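Local coordinates for peptide methionine sulfoxide reductase MsrA (Corynebacterium diphtheriae, PDB 4D7L), which reduces the S-epimer of methionine sulfoxide back to methionine, probably repairing proteins that oxidation has inactivated, at residues Val117-Asp122 with Asp129-Lys134. Residues are numbered along the deposited sequence; the frame is centred on the assembly and turned at random.
Sequences VEVVYD and DELVVK
Leu131 reaches out from helix 128-137 and sets one methyl, CD1, on the ring of Tyr121 in strand 114-121. This is helix-on-sheet packing in the alpha+beta fold of MsrA, whose core is a ferredoxin-like β-α-β-β-α-β unit: 114-121 is an inner strand of the mixed sheet, and a short loop leads to 128-137, the second helix of that core, on one face. CD1 stands 3.6 Å from the centroid of the Tyr121 ring and 23° off the ring normal, a CH-pi contact over the face, displaced toward the CG-CD1 side of the ring. What brings the ring there is the first torsion of Tyr121 (chi1 63°), which tucks CG between the backbone N and the carbonyl carbon. At the far end of the ring, Tyr121 OH makes a weak hydrogen bond with Glu64 OE1. Val119, two residues back on the same side of the strand, meets Leu131 tip to tip, its CG1 lying 4.2 Å from Leu131 CD1. Phe80 of helix 73-81 touches both Val119 and Leu131 in this buried apolar cluster. No hydrogen bond crosses between 117-122 and 129-134, and their closest approach is from Leu131 CD1 to Tyr121 CD1, at 3.4 Å.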
ATOM      1  N   VAL A 117       0.663   2.165   0.516  1.00 15.07           N
ATOM      2  CA  VAL A 117       1.572   3.032   1.237  1.00 11.48           C
ATOM      3  C   VAL A 117       2.685   3.480   0.308  1.00 18.79           C
ATOM      4  O   VAL A 117       3.386   2.645  -0.278  1.00 16.59           O
ATOM      5  CB  VAL A 117       2.218   2.328   2.447  1.00 12.98           C
ATOM      6  CG1 VAL A 117       3.154   3.311   3.216  1.00 12.92           C
ATOM      7  CG2 VAL A 117       1.161   1.765   3.383  1.00 14.75           C
ATOM      8  N   GLU A 118       2.802   4.792   0.142  1.00 15.23           N
ATOM      9  CA  GLU A 118       3.943   5.407  -0.521  1.00 13.24           C
ATOM     10  C   GLU A 118       5.096   5.412   0.483  1.00 20.26           C
ATOM     11  O   GLU A 118       4.976   6.004   1.547  1.00 16.49           O
ATOM     12  CB  GLU A 118       3.607   6.832  -0.953  1.00 14.99           C
ATOM     13  CG  GLU A 118       4.825   7.618  -1.493  1.00 18.48           C
ATOM     14  CD  GLU A 118       4.539   9.094  -1.711  1.00 20.13           C
ATOM     15  OE1 GLU A 118       3.654   9.664  -1.023  1.00 16.82           O
ATOM     16  OE2 GLU A 118       5.217   9.695  -2.571  1.00 23.64           O
ATOM     17  N   VAL A 119       6.181   4.716   0.166  1.00 16.21           N
ATOM     18  CA  VAL A 119       7.330   4.634   1.056  1.00 17.66           C
ATOM     19  C   VAL A 119       8.530   5.323   0.409  1.00 18.37           C
ATOM     20  O   VAL A 119       9.069   4.852  -0.594  1.00 16.38           O
ATOM     21  CB  VAL A 119       7.683   3.179   1.372  1.00 16.14           C
ATOM     22  CG1 VAL A 119       8.848   3.116   2.364  1.00 15.59           C
ATOM     23  CG2 VAL A 119       6.474   2.470   1.929  1.00 16.69           C
ATOM     24  N   VAL A 120       8.922   6.450   0.967  1.00 15.75           N
ATOM     25  CA  VAL A 120      10.085   7.154   0.469  1.00 17.60           C
ATOM     26  C   VAL A 120      11.263   6.854   1.380  1.00 16.05           C
ATOM     27  O   VAL A 120      11.175   7.063   2.582  1.00 18.94           O
ATOM     28  CB  VAL A 120       9.846   8.654   0.419  1.00 16.29           C
ATOM     29  CG1 VAL A 120      11.064   9.361  -0.147  1.00 17.32           C
ATOM     30  CG2 VAL A 120       8.598   8.952  -0.429  1.00 17.91           C
ATOM     31  N   TYR A 121      12.377   6.390   0.819  1.00 17.38           N
ATOM     32  CA  TYR A 121      13.459   5.918   1.684  1.00 19.41           C
ATOM     33  C   TYR A 121      14.830   6.378   1.218  1.00 22.91           C
ATOM     34  O   TYR A 121      15.029   6.712   0.054  1.00 20.02           O
ATOM     35  CB  TYR A 121      13.427   4.382   1.788  1.00 19.43           C
ATOM     36  CG  TYR A 121      13.665   3.684   0.462  1.00 17.26           C
ATOM     37  CD1 TYR A 121      12.625   3.512  -0.449  1.00 22.18           C
ATOM     38  CD2 TYR A 121      14.927   3.209   0.118  1.00 17.75           C
ATOM     39  CE1 TYR A 121      12.829   2.880  -1.662  1.00 23.85           C
ATOM     40  CE2 TYR A 121      15.145   2.581  -1.103  1.00 23.44           C
ATOM     41  CZ  TYR A 121      14.092   2.416  -1.982  1.00 26.33           C
ATOM     42  OH  TYR A 121      14.313   1.805  -3.193  1.00 21.02           O
ATOM     43  N   ASP A 122      15.764   6.393   2.167  1.00 21.05           N
ATOM     44  CA  ASP A 122      17.165   6.688   1.919  1.00 22.96           C
ATOM     45  C   ASP A 122      17.871   5.373   1.607  1.00 22.78           C
ATOM     46  O   ASP A 122      18.055   4.545   2.504  1.00 21.50           O
ATOM     47  CB  ASP A 122      17.803   7.347   3.153  1.00 23.07           C
ATOM     48  CG  ASP A 122      19.289   7.690   2.952  1.00 30.11           C
ATOM     49  OD1 ASP A 122      19.926   7.205   1.981  1.00 25.15           O
ATOM     50  OD2 ASP A 122      19.827   8.422   3.806  1.00 27.07           O
ATOM     51  N   ASP A 129      15.460  -3.999  -1.693  1.00 22.45           N
ATOM     52  CA  ASP A 129      15.341  -5.419  -1.362  1.00 22.82           C
ATOM     53  C   ASP A 129      14.799  -5.604   0.065  1.00 18.81           C
ATOM     54  O   ASP A 129      13.908  -6.411   0.292  1.00 20.73           O
ATOM     55  CB  ASP A 129      16.706  -6.111  -1.476  1.00 29.00           C
ATOM     56  CG  ASP A 129      17.253  -6.143  -2.902  1.00 31.84           C
ATOM     57  OD1 ASP A 129      16.530  -5.779  -3.861  1.00 28.92           O
ATOM     58  OD2 ASP A 129      18.445  -6.476  -3.053  1.00 30.86           O
ATOM     59  N   GLU A 130      15.353  -4.853   1.015  1.00 18.66           N
ATOM     60  CA  GLU A 130      14.929  -4.967   2.411  1.00 17.46           C
ATOM     61  C   GLU A 130      13.471  -4.568   2.606  1.00 23.07           C
ATOM     62  O   GLU A 130      12.757  -5.163   3.421  1.00 20.74           O
ATOM     63  CB  GLU A 130      15.834  -4.108   3.307  1.00 21.31           C
ATOM     64  CG  GLU A 130      17.237  -4.697   3.433  1.00 28.52           C
ATOM     65  CD  GLU A 130      18.176  -3.873   4.307  1.00 37.31           C
ATOM     66  OE1 GLU A 130      18.190  -2.629   4.197  1.00 27.98           O
ATOM     67  OE2 GLU A 130      18.925  -4.486   5.091  1.00 50.84           O
ATOM     68  N   LEU A 131      13.027  -3.552   1.873  1.00 18.96           N
ATOM     69  CA  LEU A 131      11.648  -3.094   2.013  1.00 17.87           C
ATOM     70  C   LEU A 131      10.683  -4.107   1.394  1.00 20.77           C
ATOM     71  O   LEU A 131       9.580  -4.315   1.909  1.00 23.20           O
ATOM     72  CB  LEU A 131      11.473  -1.700   1.372  1.00 17.57           C
ATOM     73  CG  LEU A 131      12.204  -0.569   2.131  1.00 20.88           C
ATOM     74  CD1 LEU A 131      12.132   0.721   1.351  1.00 16.22           C
ATOM     75  CD2 LEU A 131      11.556  -0.371   3.508  1.00 23.33           C
ATOM     76  N   VAL A 132      11.078  -4.730   0.286  1.00 18.26           N
ATOM     77  CA  VAL A 132      10.224  -5.785  -0.278  1.00 15.99           C
ATOM     78  C   VAL A 132      10.086  -6.943   0.706  1.00 17.36           C
ATOM     79  O   VAL A 132       8.981  -7.458   0.942  1.00 18.76           O
ATOM     80  CB  VAL A 132      10.759  -6.307  -1.651  1.00 21.34           C
ATOM     81  CG1 VAL A 132       9.977  -7.541  -2.107  1.00 19.60           C
ATOM     82  CG2 VAL A 132      10.671  -5.205  -2.722  1.00 22.81           C
ATOM     83  N   VAL A 133      11.199  -7.340   1.309  1.00 17.25           N
ATOM     84  CA  VAL A 133      11.177  -8.440   2.283  1.00 18.22           C
ATOM     85  C   VAL A 133      10.301  -8.065   3.479  1.00 22.73           C
ATOM     86  O   VAL A 133       9.488  -8.876   3.957  1.00 21.36           O
ATOM     87  CB  VAL A 133      12.608  -8.803   2.762  1.00 20.17           C
ATOM     88  CG1 VAL A 133      12.565  -9.696   4.005  1.00 22.00           C
ATOM     89  CG2 VAL A 133      13.391  -9.480   1.633  1.00 20.71           C
ATOM     90  N   LYS A 134      10.434  -6.824   3.944  1.00 24.44           N
ATOM     91  CA  LYS A 134       9.636  -6.381   5.083  1.00 24.78           C
ATOM     92  C   LYS A 134       8.143  -6.452   4.765  1.00 25.99           C
ATOM     93  O   LYS A 134       7.353  -6.914   5.578  1.00 19.95           O
ATOM     94  CB  LYS A 134       9.997  -4.957   5.495  1.00 25.06           C
ATOM     95  CG  LYS A 134       9.396  -4.591   6.845  1.00 35.74           C
ATOM     96  CD  LYS A 134       9.823  -3.212   7.268  1.00 42.85           C
ATOM     97  CE  LYS A 134      10.720  -3.257   8.479  1.00 44.57           C
ATOM     98  NZ  LYS A 134       9.931  -3.269   9.743  1.00 47.07           N
TER